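Local coordinates for protein putative isomerase (Sinorhizobium meliloti, PDB 2PPG) that is of unknown function but belongs to the mandelate racemase/muconate lactonizing enzyme family, with a capping domain joined to a TIM-barrel-like domain, at residues 21-26 with 46-51; 77-82 with 118-123; 101-106 with 130-135; 229-234 with 255-260; 369-372 with 377-380. All coordinates share one frame; numbering follows the deposited sequence.

Contact 1 of 5, residues 21-26 with 46-51; sequences TPYLGK and TVYPTF
Y48 is the first residue of 46-51 to meet 21-26, and it touches two side chains there. Its ring atom CE1 lies 4.2 Å from Y23 CD2, and the two side chains meet at a slant. L24 CD1 makes an apolar contact with Y48 CZ at 4.3 Å. The same methyl lies near the hydroxyl, with L24 CD1 3.9 Å from Y48 OH. The hydroxyl itself is bonded to N44. R41 makes a cation-pi contact with the Y48 ring and also binds Y23 O, so one arginine links both sides.

T50 then lies beside P22, the two side chains pointing the same way. T50 CG2 is 3.9 Å from P22 CG.

P22 to G25 forms a type II beta turn, closed by G25 N to P22 O at 3.3 Å. The turn lets Y23 and L24 both face Y48. Y23 also touches I321 and Q346, in loops of the barrel domain. Such a loop, following the first strand of the N-terminal domain and packed on a small hairpin, is consistent with the capping region that covers the barrel mouth in enolase superfamily proteins.

Contact 2 of 5, residues 77-82 with 118-123; sequences PRATME and GGFYVD
T80 and F120 meet where helix 77-82 crosses helix 119-123, with axes 8.9 Å apart at closest approach and a signed crossing angle of -58°. Their CA atoms are 5.8 Å apart.

T80 makes the main contact. Its OG1 comes to the edge of the F120 ring, close to the ring plane. It lies 3.2 Å from F120 CD1 and 3.8 Å from F120 CE1. The two side chains cross at about a right angle. With OG1 beside the backbone N (chi1 -47°), the methyl CG2 of T80 is placed opposite that N and points to D123. There it lies 4.2 Å from D123 CB. A79 adds its methyl, with A79 CB 4.4 Å from F120 CD1, reaching the ring obliquely.

D123 meets T80 through its CB. Its carboxylate is held by H295 of the same chain and by Y116 of the second subunit. The ring of that Y116 also meets F120, and A79 packs on A79 of the second subunit. The contact therefore lies at a subunit interface.

The chemistry is mostly apolar, with one oxygen set against a ring rim. Aromatic C-H groups carry a slight positive charge, so the in-plane approach of T80 OG1 is probably mildly favourable. It would suit an oxygen less well over the ring face.

Contact 3 of 5, residues 101-106 with 130-135; sequences AAIHDD and IALWDL
L132 and I103 make the closest contact between 101-106 and 130-135, which lie on helix 100-109 and helix 119-140 of the N-terminal capping domain typical of the enolase superfamily. In that domain helices pack beside an antiparallel sheet, here the one containing strand 52-61.

L132 has the most surface buried by the contact. One methyl does the touching: L132 CD2 rests against two methyls of I103. It is 3.8 Å from I103 CG2 and 4.0 Å from I103 CD1. The side chains cross at a slant. In I103, CG1 stands beside the backbone N (chi1 -69°), which puts CG2 opposite that N, and CG1 carries CD1 round to the same leucine methyl. L132 also rests on I59 of strand 52-61, so it joins both helices to the sheet.

A101, two residues earlier than I103, meets W133. The indole extends from the neighbouring helix until its six-membered ring reaches the alanine methyl, which approaches it obliquely. Both pairs are apolar, and all four residues are buried.

The polar end of W133 is tied to the barrel domain, since NE1 bonds to T299 OG1 on helix 293-310. T299 also touches A101, so the pair lies where the two domains join. Across that pair, A101 CB stands 4.4 Å from W133 CZ2.

Contact 4 of 5, residues 229-234 with 255-260; sequences ALIKAM and ARVAAS
The flat group in this contact is the S260 carbonyl, and K232 approaches its oxygen in the plane of the group. K232 NZ donates a hydrogen bond of 3.1 Å to S260 O. The C=O...N angle is 155°, so the approach is somewhat bent from the C=O line.

The setting is the TIM-barrel-like domain. Helices 224-234 and 251-260 are consecutive helices on its outside, with strand 241-243 between them. The carbonyl lies near the C-terminal end of helix 251-260. There a positively charged amine is probably a favourable partner.

K232 is extended up to CE and bends at its last torsion (chi4 -58°), which brings NZ round to the carbonyl. The lysine is at the surface and also packs on S262 of the fourth subunit.

Further in, I231 and V257 form the apolar part. Their side chains are set at a slant to each other. V257 also touches A224 and A227 of the first helix and I265 of strand 264-267. The meeting itself is methyl to methyl, with I231 CD1 3.7 Å from V257 CG1.

Contact 5 of 5, residues 369-372 with 377-380; sequences VVPT and GVEP
P371 and G377 bring the two segments together, with their CA atoms 5.3 Å apart. Segment 369-372 leaves strand 367-369 in an extended course. After a short loop the chain returns as 377-380, running roughly at right angles to the first segment. G377, just before V378, has a positive phi of 85°.

P371 carries the first side of the contact. Its CB points toward the second segment, and the ring touches both G377 and V378. P371 CB is 4.1 Å from G377 CA. With no side chain on the glycine, the proline ring can come against the backbone itself.

V378 supplies one methyl. V378 CG1 lies against two atoms of the proline ring, 4.0 Å from P371 CG and 4.1 Å from P371 CB. This methyl is beside the backbone N and roughly anti to the carbonyl carbon (chi1 -32°, well off a staggered value). The two side chains meet at an angle. The interaction is wholly apolar, and both residues are buried.

Helix 325-336 packs on the pair: P371 rests on L331 and Q332, and V378 on I325 and A328. M361 touches both residues as well. Strand 367-369 pairs antiparallel with barrel strand 155-161, while strand 378-380 pairs with 357-359. The contact closes the loop between strands 367-369 and 378-380, and helix 325-336 covers it.

Contact 1 comes first and closes the chain from the loop after strand 7-17 to strand 46-49. Contacts 2 and 3 follow in the N-terminal domain. They cross: helices 77-92 and 100-109 open in turn, and both are closed by helix 119-140. Their nearest atoms are about 5 Å apart. Contacts 1, 2 and 3 all touch the second subunit. Contact 4 then joins two successive helices of the barrel domain, on the opposite side of the chain's centre from contact 3. Contact 5 closes a short turn near the C terminus. It lies about 4 Å from contact 3 by nearest atoms, where the two domains adjoin.

Contact 1 of 5, residues 21-26 with 46-51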
# COMPACT_ATOMS: atom_id res chain seq x y z
N THR A 21 50.28 -12.30 4.82
CA THR A 21 49.32 -11.91 5.84
C THR A 21 47.94 -12.40 5.41
O THR A 21 47.49 -12.11 4.29
CB THR A 21 49.29 -10.38 6.03
OG1 THR A 21 50.63 -9.87 6.02
CG2 THR A 21 48.62 -10.02 7.34
N PRO A 22 47.26 -13.17 6.28
CA PRO A 22 45.88 -13.61 6.02
C PRO A 22 44.97 -12.44 5.64
O PRO A 22 45.10 -11.34 6.20
CB PRO A 22 45.45 -14.22 7.35
CG PRO A 22 46.71 -14.69 7.97
CD PRO A 22 47.77 -13.70 7.56
N TYR A 23 44.07 -12.68 4.69
CA TYR A 23 43.17 -11.66 4.13
C TYR A 23 42.53 -10.76 5.20
O TYR A 23 42.21 -11.22 6.29
CB TYR A 23 42.09 -12.34 3.27
CG TYR A 23 41.11 -11.40 2.59
CD1 TYR A 23 41.42 -10.79 1.38
CD2 TYR A 23 39.86 -11.15 3.16
CE1 TYR A 23 40.52 -9.93 0.77
CE2 TYR A 23 38.96 -10.29 2.55
CZ TYR A 23 39.30 -9.69 1.36
OH TYR A 23 38.40 -8.84 0.75
N LEU A 24 42.38 -9.47 4.87
CA LEU A 24 41.65 -8.51 5.71
C LEU A 24 42.46 -8.05 6.93
O LEU A 24 41.97 -7.30 7.76
CB LEU A 24 40.29 -9.09 6.13
CG LEU A 24 39.06 -8.22 6.40
CD1 LEU A 24 37.84 -8.88 5.80
CD2 LEU A 24 38.87 -7.98 7.89
N GLY A 25 43.71 -8.51 7.02
CA GLY A 25 44.59 -8.12 8.12
C GLY A 25 44.94 -9.25 9.08
O GLY A 25 44.49 -10.38 8.92
N LYS A 26 45.77 -8.92 10.08
CA LYS A 26 46.22 -9.89 11.08
C LYS A 26 45.11 -10.22 12.08
O LYS A 26 44.30 -9.36 12.42
CB LYS A 26 47.45 -9.35 11.82
CG LYS A 26 48.68 -9.19 10.94
CD LYS A 26 49.90 -8.75 11.74
CE LYS A 26 51.11 -8.49 10.82
NZ LYS A 26 52.29 -7.94 11.56
N THR A 46 32.40 -14.71 10.52
CA THR A 46 32.64 -15.40 9.26
C THR A 46 33.97 -16.16 9.23
O THR A 46 34.97 -15.67 9.74
CB THR A 46 32.60 -14.41 8.10
OG1 THR A 46 31.37 -13.67 8.15
CG2 THR A 46 32.68 -15.14 6.76
N VAL A 47 33.95 -17.36 8.65
CA VAL A 47 35.13 -18.22 8.55
C VAL A 47 36.01 -17.84 7.35
O VAL A 47 35.51 -17.63 6.24
CB VAL A 47 34.72 -19.75 8.46
CG1 VAL A 47 34.08 -20.09 7.12
CG2 VAL A 47 35.91 -20.67 8.74
N TYR A 48 37.32 -17.76 7.60
CA TYR A 48 38.32 -17.45 6.57
C TYR A 48 39.44 -18.49 6.55
O TYR A 48 39.78 -19.05 7.59
CB TYR A 48 38.94 -16.06 6.83
CG TYR A 48 37.97 -14.92 6.64
CD1 TYR A 48 37.82 -14.32 5.40
CD2 TYR A 48 37.20 -14.44 7.70
CE1 TYR A 48 36.94 -13.28 5.21
CE2 TYR A 48 36.32 -13.40 7.52
CZ TYR A 48 36.19 -12.83 6.27
OH TYR A 48 35.31 -11.80 6.08
N PRO A 49 40.00 -18.77 5.35
CA PRO A 49 41.27 -19.50 5.27
C PRO A 49 42.47 -18.54 5.38
O PRO A 49 42.34 -17.35 5.11
CB PRO A 49 41.20 -20.14 3.89
CG PRO A 49 40.37 -19.21 3.09
CD PRO A 49 39.48 -18.43 4.02
N THR A 50 43.62 -19.05 5.80
CA THR A 50 44.83 -18.23 5.91
C THR A 50 45.53 -18.14 4.56
O THR A 50 46.28 -17.21 4.28
CB THR A 50 45.81 -18.76 6.97
OG1 THR A 50 45.83 -20.19 6.95
CG2 THR A 50 45.38 -18.30 8.36
N PHE A 51 45.26 -19.12 3.71
CA PHE A 51 45.82 -19.20 2.37
C PHE A 51 44.78 -18.76 1.33
O PHE A 51 43.59 -18.72 1.62
CB PHE A 51 46.19 -20.65 2.10
CG PHE A 51 45.08 -21.61 2.41
CD1 PHE A 51 44.19 -22.00 1.42
CD2 PHE A 51 44.88 -22.08 3.71
CE1 PHE A 51 43.15 -22.87 1.71
CE2 PHE A 51 43.85 -22.95 4.00
CZ PHE A 51 42.98 -23.35 2.99

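Contact 2 of 5, residues 77-82 with 118-123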
# COMPACT_ATOMS: atom_id res chain seq x y z
N PRO A 77 36.30 -26.67 -1.15
CA PRO A 77 36.20 -26.59 -2.60
C PRO A 77 35.94 -27.93 -3.28
O PRO A 77 35.53 -27.95 -4.44
CB PRO A 77 37.56 -26.01 -3.02
CG PRO A 77 38.48 -26.41 -1.93
CD PRO A 77 37.67 -26.39 -0.67
N ARG A 78 36.17 -29.04 -2.58
CA ARG A 78 35.87 -30.36 -3.14
C ARG A 78 34.37 -30.60 -3.26
O ARG A 78 33.93 -31.49 -4.00
CB ARG A 78 36.49 -31.47 -2.30
CG ARG A 78 37.99 -31.62 -2.41
CD ARG A 78 38.43 -32.95 -1.84
NE ARG A 78 39.86 -32.95 -1.57
CZ ARG A 78 40.41 -32.65 -0.40
NH1 ARG A 78 39.65 -32.32 0.65
NH2 ARG A 78 41.73 -32.68 -0.26
N ALA A 79 33.59 -29.81 -2.52
CA ALA A 79 32.14 -29.86 -2.65
C ALA A 79 31.73 -29.33 -4.03
O ALA A 79 31.04 -30.00 -4.78
CB ALA A 79 31.48 -29.08 -1.54
N THR A 80 32.19 -28.14 -4.36
CA THR A 80 31.89 -27.51 -5.64
C THR A 80 32.35 -28.37 -6.81
O THR A 80 31.60 -28.57 -7.75
CB THR A 80 32.56 -26.15 -5.72
OG1 THR A 80 32.30 -25.46 -4.50
CG2 THR A 80 32.04 -25.36 -6.91
N MSE A 81 33.58 -28.87 -6.73
CA MSE A 81 34.12 -29.74 -7.77
C MSE A 81 33.33 -31.04 -7.90
O MSE A 81 33.19 -31.57 -9.00
CB MSE A 81 35.60 -30.03 -7.53
CG MSE A 81 36.46 -28.79 -7.63
SE MSE A 81 38.39 -29.07 -7.47
CE MSE A 81 38.42 -29.92 -5.71
N GLU A 82 32.81 -31.53 -6.78
CA GLU A 82 32.02 -32.75 -6.80
C GLU A 82 30.73 -32.52 -7.59
O GLU A 82 30.36 -33.33 -8.45
CB GLU A 82 31.72 -33.21 -5.37
CG GLU A 82 31.01 -34.55 -5.27
CD GLU A 82 31.82 -35.70 -5.84
OE1 GLU A 82 32.99 -35.48 -6.23
OE2 GLU A 82 31.28 -36.83 -5.90
N GLY A 118 21.19 -21.78 -5.08
CA GLY A 118 22.14 -20.78 -4.62
C GLY A 118 23.45 -21.42 -4.22
O GLY A 118 23.86 -22.43 -4.81
N GLY A 119 24.09 -20.81 -3.23
CA GLY A 119 25.31 -21.32 -2.60
C GLY A 119 26.32 -21.98 -3.52
O GLY A 119 26.84 -21.37 -4.46
N PHE A 120 26.59 -23.25 -3.23
CA PHE A 120 27.64 -23.99 -3.90
C PHE A 120 27.21 -24.40 -5.28
O PHE A 120 28.03 -24.48 -6.18
CB PHE A 120 28.02 -25.26 -3.12
CG PHE A 120 28.90 -25.01 -1.93
CD1 PHE A 120 30.26 -24.85 -2.09
CD2 PHE A 120 28.36 -24.96 -0.65
CE1 PHE A 120 31.07 -24.63 -1.00
CE2 PHE A 120 29.16 -24.73 0.44
CZ PHE A 120 30.52 -24.58 0.27
N TYR A 121 25.91 -24.66 -5.43
CA TYR A 121 25.40 -25.18 -6.68
C TYR A 121 25.57 -24.15 -7.80
O TYR A 121 26.02 -24.50 -8.89
CB TYR A 121 23.94 -25.58 -6.55
CG TYR A 121 23.41 -26.28 -7.78
CD1 TYR A 121 23.73 -27.61 -8.02
CD2 TYR A 121 22.61 -25.61 -8.69
CE1 TYR A 121 23.24 -28.26 -9.14
CE2 TYR A 121 22.11 -26.26 -9.81
CZ TYR A 121 22.44 -27.58 -10.04
OH TYR A 121 21.96 -28.24 -11.16
N VAL A 122 25.20 -22.89 -7.51
CA VAL A 122 25.34 -21.82 -8.49
C VAL A 122 26.82 -21.48 -8.67
O VAL A 122 27.25 -21.15 -9.78
CB VAL A 122 24.51 -20.57 -8.12
CG1 VAL A 122 24.72 -19.45 -9.14
CG2 VAL A 122 23.03 -20.92 -8.05
N ASP A 123 27.59 -21.63 -7.59
CA ASP A 123 29.05 -21.54 -7.70
C ASP A 123 29.58 -22.44 -8.82
O ASP A 123 30.37 -22.01 -9.66
CB ASP A 123 29.72 -21.90 -6.37
CG ASP A 123 29.94 -20.68 -5.46
OD1 ASP A 123 29.45 -19.57 -5.79
OD2 ASP A 123 30.62 -20.83 -4.42

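Contact 3 of 5, residues 101-106 with 130-135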
# COMPACT_ATOMS: atom_id res chain seq x y z
N ALA A 101 23.97 -19.71 -22.13
CA ALA A 101 22.91 -19.25 -21.23
C ALA A 101 21.75 -20.24 -21.13
O ALA A 101 21.15 -20.40 -20.05
CB ALA A 101 22.41 -17.87 -21.65
N ALA A 102 21.44 -20.90 -22.24
CA ALA A 102 20.42 -21.93 -22.26
C ALA A 102 20.90 -23.12 -21.44
O ALA A 102 20.14 -23.73 -20.67
CB ALA A 102 20.09 -22.33 -23.70
N ILE A 103 22.18 -23.44 -21.59
CA ILE A 103 22.81 -24.50 -20.81
C ILE A 103 22.74 -24.14 -19.32
O ILE A 103 22.39 -24.99 -18.50
CB ILE A 103 24.27 -24.73 -21.27
CG1 ILE A 103 24.32 -25.35 -22.67
CG2 ILE A 103 25.04 -25.57 -20.28
CD1 ILE A 103 25.62 -24.99 -23.44
N HIS A 104 23.04 -22.89 -18.98
CA HIS A 104 22.96 -22.47 -17.59
C HIS A 104 21.59 -22.76 -16.99
O HIS A 104 21.48 -23.24 -15.87
CB HIS A 104 23.28 -20.98 -17.43
CG HIS A 104 23.12 -20.51 -16.02
ND1 HIS A 104 24.12 -20.64 -15.07
CD2 HIS A 104 22.07 -19.95 -15.38
CE1 HIS A 104 23.68 -20.18 -13.91
NE2 HIS A 104 22.44 -19.74 -14.07
N ASP A 105 20.54 -22.45 -17.75
CA ASP A 105 19.16 -22.69 -17.33
C ASP A 105 18.84 -24.17 -17.24
O ASP A 105 18.23 -24.61 -16.28
CB ASP A 105 18.18 -21.99 -18.26
CG ASP A 105 18.18 -20.47 -18.08
OD1 ASP A 105 18.49 -20.00 -16.97
OD2 ASP A 105 17.87 -19.75 -19.06
N ASP A 106 19.23 -24.94 -18.26
CA ASP A 106 19.03 -26.39 -18.25
C ASP A 106 19.60 -27.04 -16.99
O ASP A 106 18.93 -27.86 -16.38
CB ASP A 106 19.66 -27.03 -19.48
CG ASP A 106 18.83 -26.80 -20.75
OD1 ASP A 106 17.73 -26.21 -20.64
OD2 ASP A 106 19.29 -27.20 -21.85
N ILE A 130 31.29 -19.55 -17.24
CA ILE A 130 32.36 -18.67 -17.69
C ILE A 130 33.19 -19.38 -18.77
O ILE A 130 33.45 -18.81 -19.82
CB ILE A 130 33.21 -18.15 -16.50
CG1 ILE A 130 32.34 -17.24 -15.62
CG2 ILE A 130 34.47 -17.43 -16.99
CD1 ILE A 130 33.02 -16.77 -14.34
N ALA A 131 33.55 -20.64 -18.52
CA ALA A 131 34.31 -21.42 -19.49
C ALA A 131 33.56 -21.60 -20.81
O ALA A 131 34.16 -21.54 -21.90
CB ALA A 131 34.70 -22.76 -18.91
N LEU A 132 32.25 -21.80 -20.72
CA LEU A 132 31.39 -21.84 -21.90
C LEU A 132 31.47 -20.53 -22.70
O LEU A 132 31.67 -20.55 -23.92
CB LEU A 132 29.95 -22.16 -21.52
CG LEU A 132 29.46 -23.60 -21.76
CD1 LEU A 132 30.58 -24.64 -21.89
CD2 LEU A 132 28.43 -24.02 -20.70
N TRP A 133 31.31 -19.40 -22.01
CA TRP A 133 31.35 -18.13 -22.70
C TRP A 133 32.73 -17.91 -23.30
O TRP A 133 32.86 -17.40 -24.42
CB TRP A 133 30.99 -17.00 -21.74
CG TRP A 133 29.51 -16.87 -21.57
CD1 TRP A 133 28.76 -17.31 -20.52
CD2 TRP A 133 28.59 -16.26 -22.49
NE1 TRP A 133 27.44 -17.02 -20.73
CE2 TRP A 133 27.31 -16.37 -21.92
CE3 TRP A 133 28.74 -15.62 -23.73
CZ2 TRP A 133 26.17 -15.86 -22.56
CZ3 TRP A 133 27.62 -15.12 -24.35
CH2 TRP A 133 26.35 -15.24 -23.77
N ASP A 134 33.76 -18.32 -22.56
CA ASP A 134 35.13 -18.24 -23.03
C ASP A 134 35.28 -18.96 -24.37
O ASP A 134 35.85 -18.41 -25.32
CB ASP A 134 36.08 -18.84 -22.00
CG ASP A 134 37.53 -18.48 -22.25
OD1 ASP A 134 37.80 -17.28 -22.54
OD2 ASP A 134 38.38 -19.40 -22.15
N LEU A 135 34.77 -20.18 -24.43
CA LEU A 135 34.77 -20.95 -25.67
C LEU A 135 34.07 -20.20 -26.81
O LEU A 135 34.59 -20.12 -27.92
CB LEU A 135 34.06 -22.27 -25.47
CG LEU A 135 34.86 -23.56 -25.29
CD1 LEU A 135 36.29 -23.36 -25.72
CD2 LEU A 135 34.78 -24.08 -23.87

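Contact 4 of 5, residues 229-234 with 255-260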
# COMPACT_ATOMS: atom_id res chain seq x y z
N ALA A 229 22.81 4.97 12.48
CA ALA A 229 23.67 5.78 13.35
C ALA A 229 25.10 5.90 12.80
O ALA A 229 25.67 7.00 12.75
CB ALA A 229 23.69 5.20 14.79
N LEU A 230 25.66 4.76 12.39
CA LEU A 230 27.02 4.67 11.86
C LEU A 230 27.20 5.48 10.59
O LEU A 230 28.11 6.29 10.50
CB LEU A 230 27.40 3.21 11.64
CG LEU A 230 27.55 2.40 12.94
CD1 LEU A 230 27.51 0.88 12.69
CD2 LEU A 230 28.81 2.82 13.72
N ILE A 231 26.32 5.27 9.61
CA ILE A 231 26.34 6.06 8.39
C ILE A 231 26.29 7.56 8.68
O ILE A 231 27.15 8.30 8.22
CB ILE A 231 25.18 5.67 7.46
CG1 ILE A 231 25.36 4.23 7.00
CG2 ILE A 231 25.10 6.62 6.28
CD1 ILE A 231 24.11 3.62 6.40
N LYS A 232 25.29 7.98 9.46
CA LYS A 232 25.11 9.39 9.78
C LYS A 232 26.31 9.98 10.50
O LYS A 232 26.51 11.19 10.47
CB LYS A 232 23.84 9.60 10.63
CG LYS A 232 22.54 9.58 9.82
CD LYS A 232 21.43 10.33 10.55
CE LYS A 232 20.10 10.27 9.79
NZ LYS A 232 20.17 10.80 8.41
N ALA A 233 27.11 9.13 11.13
CA ALA A 233 28.30 9.59 11.84
C ALA A 233 29.42 9.86 10.84
O ALA A 233 30.30 10.70 11.09
CB ALA A 233 28.73 8.56 12.86
N MSE A 234 29.38 9.16 9.71
CA MSE A 234 30.40 9.22 8.68
C MSE A 234 30.09 10.27 7.62
O MSE A 234 31.00 10.73 6.93
CB MSE A 234 30.52 7.86 7.98
CG MSE A 234 31.26 6.80 8.76
SE MSE A 234 31.43 5.12 7.75
CE MSE A 234 29.60 4.48 7.90
N ALA A 255 15.72 -1.69 3.58
CA ALA A 255 14.79 -0.71 3.03
C ALA A 255 14.72 0.55 3.90
O ALA A 255 14.73 1.67 3.39
CB ALA A 255 13.41 -1.32 2.85
N ARG A 256 14.68 0.35 5.22
CA ARG A 256 14.58 1.44 6.18
C ARG A 256 15.86 2.27 6.25
O ARG A 256 15.79 3.49 6.37
CB ARG A 256 14.22 0.90 7.57
CG ARG A 256 14.66 1.82 8.70
CD ARG A 256 13.63 2.89 9.05
NE ARG A 256 12.85 2.50 10.22
CZ ARG A 256 11.53 2.35 10.23
NH1 ARG A 256 10.92 1.98 11.34
NH2 ARG A 256 10.81 2.57 9.13
N VAL A 257 17.02 1.61 6.18
CA VAL A 257 18.31 2.29 6.10
C VAL A 257 18.37 3.13 4.82
O VAL A 257 18.70 4.33 4.87
CB VAL A 257 19.50 1.29 6.09
CG1 VAL A 257 20.79 2.02 5.96
CG2 VAL A 257 19.54 0.46 7.36
N ALA A 258 18.03 2.52 3.68
CA ALA A 258 18.01 3.24 2.39
C ALA A 258 17.16 4.51 2.48
O ALA A 258 17.57 5.57 1.99
CB ALA A 258 17.52 2.34 1.28
N ALA A 259 15.99 4.39 3.11
CA ALA A 259 15.07 5.51 3.26
C ALA A 259 15.52 6.55 4.29
O ALA A 259 15.12 7.70 4.20
CB ALA A 259 13.66 5.00 3.60
N SER A 260 16.36 6.15 5.24
CA SER A 260 16.70 7.03 6.36
C SER A 260 17.96 7.87 6.17
O SER A 260 18.25 8.74 7.00
CB SER A 260 16.81 6.23 7.66
OG SER A 260 15.65 5.45 7.89

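Contact 5 of 5, residues 369-372 with 377-380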
# COMPACT_ATOMS: atom_id res chain seq x y z
N VAL A 369 42.19 -2.05 -17.44
CA VAL A 369 42.26 -2.15 -18.88
C VAL A 369 41.53 -3.45 -19.24
O VAL A 369 41.88 -4.52 -18.75
CB VAL A 369 43.71 -2.16 -19.37
CG1 VAL A 369 43.78 -2.46 -20.86
CG2 VAL A 369 44.41 -0.81 -19.03
N VAL A 370 40.50 -3.34 -20.06
CA VAL A 370 39.72 -4.50 -20.47
C VAL A 370 40.53 -5.33 -21.46
O VAL A 370 40.97 -4.80 -22.49
CB VAL A 370 38.40 -4.08 -21.16
CG1 VAL A 370 37.65 -5.32 -21.70
CG2 VAL A 370 37.53 -3.29 -20.20
N PRO A 371 40.74 -6.62 -21.15
CA PRO A 371 41.48 -7.52 -22.05
C PRO A 371 40.86 -7.54 -23.43
O PRO A 371 39.64 -7.49 -23.55
CB PRO A 371 41.38 -8.90 -21.38
CG PRO A 371 40.39 -8.75 -20.25
CD PRO A 371 40.32 -7.29 -19.91
N THR A 372 41.68 -7.60 -24.47
CA THR A 372 41.21 -7.42 -25.84
C THR A 372 40.82 -8.71 -26.57
O THR A 372 40.95 -8.79 -27.79
CB THR A 372 42.26 -6.69 -26.70
OG1 THR A 372 43.51 -7.38 -26.57
CG2 THR A 372 42.42 -5.25 -26.24
N GLY A 377 40.03 -13.41 -22.82
CA GLY A 377 41.25 -12.66 -23.12
C GLY A 377 42.34 -12.88 -22.08
O GLY A 377 43.45 -12.39 -22.26
N VAL A 378 42.02 -13.58 -21.00
CA VAL A 378 43.02 -14.03 -20.04
C VAL A 378 42.94 -15.54 -19.89
O VAL A 378 41.89 -16.13 -20.15
CB VAL A 378 42.88 -13.36 -18.64
CG1 VAL A 378 42.35 -11.96 -18.76
CG2 VAL A 378 42.00 -14.17 -17.73
N GLU A 379 44.05 -16.16 -19.48
CA GLU A 379 44.11 -17.61 -19.26
C GLU A 379 45.13 -17.89 -18.18
O GLU A 379 45.92 -17.01 -17.84
CB GLU A 379 44.52 -18.33 -20.54
CG GLU A 379 43.45 -18.39 -21.60
CD GLU A 379 43.98 -18.86 -22.95
OE1 GLU A 379 45.06 -19.49 -22.99
OE2 GLU A 379 43.32 -18.59 -23.97
N PRO A 380 45.12 -19.10 -17.61
CA PRO A 380 46.17 -19.41 -16.64
C PRO A 380 47.48 -19.59 -17.39
O PRO A 380 47.49 -20.16 -18.48
CB PRO A 380 45.71 -20.74 -16.02
CG PRO A 380 44.29 -20.94 -16.48
CD PRO A 380 44.20 -20.24 -17.80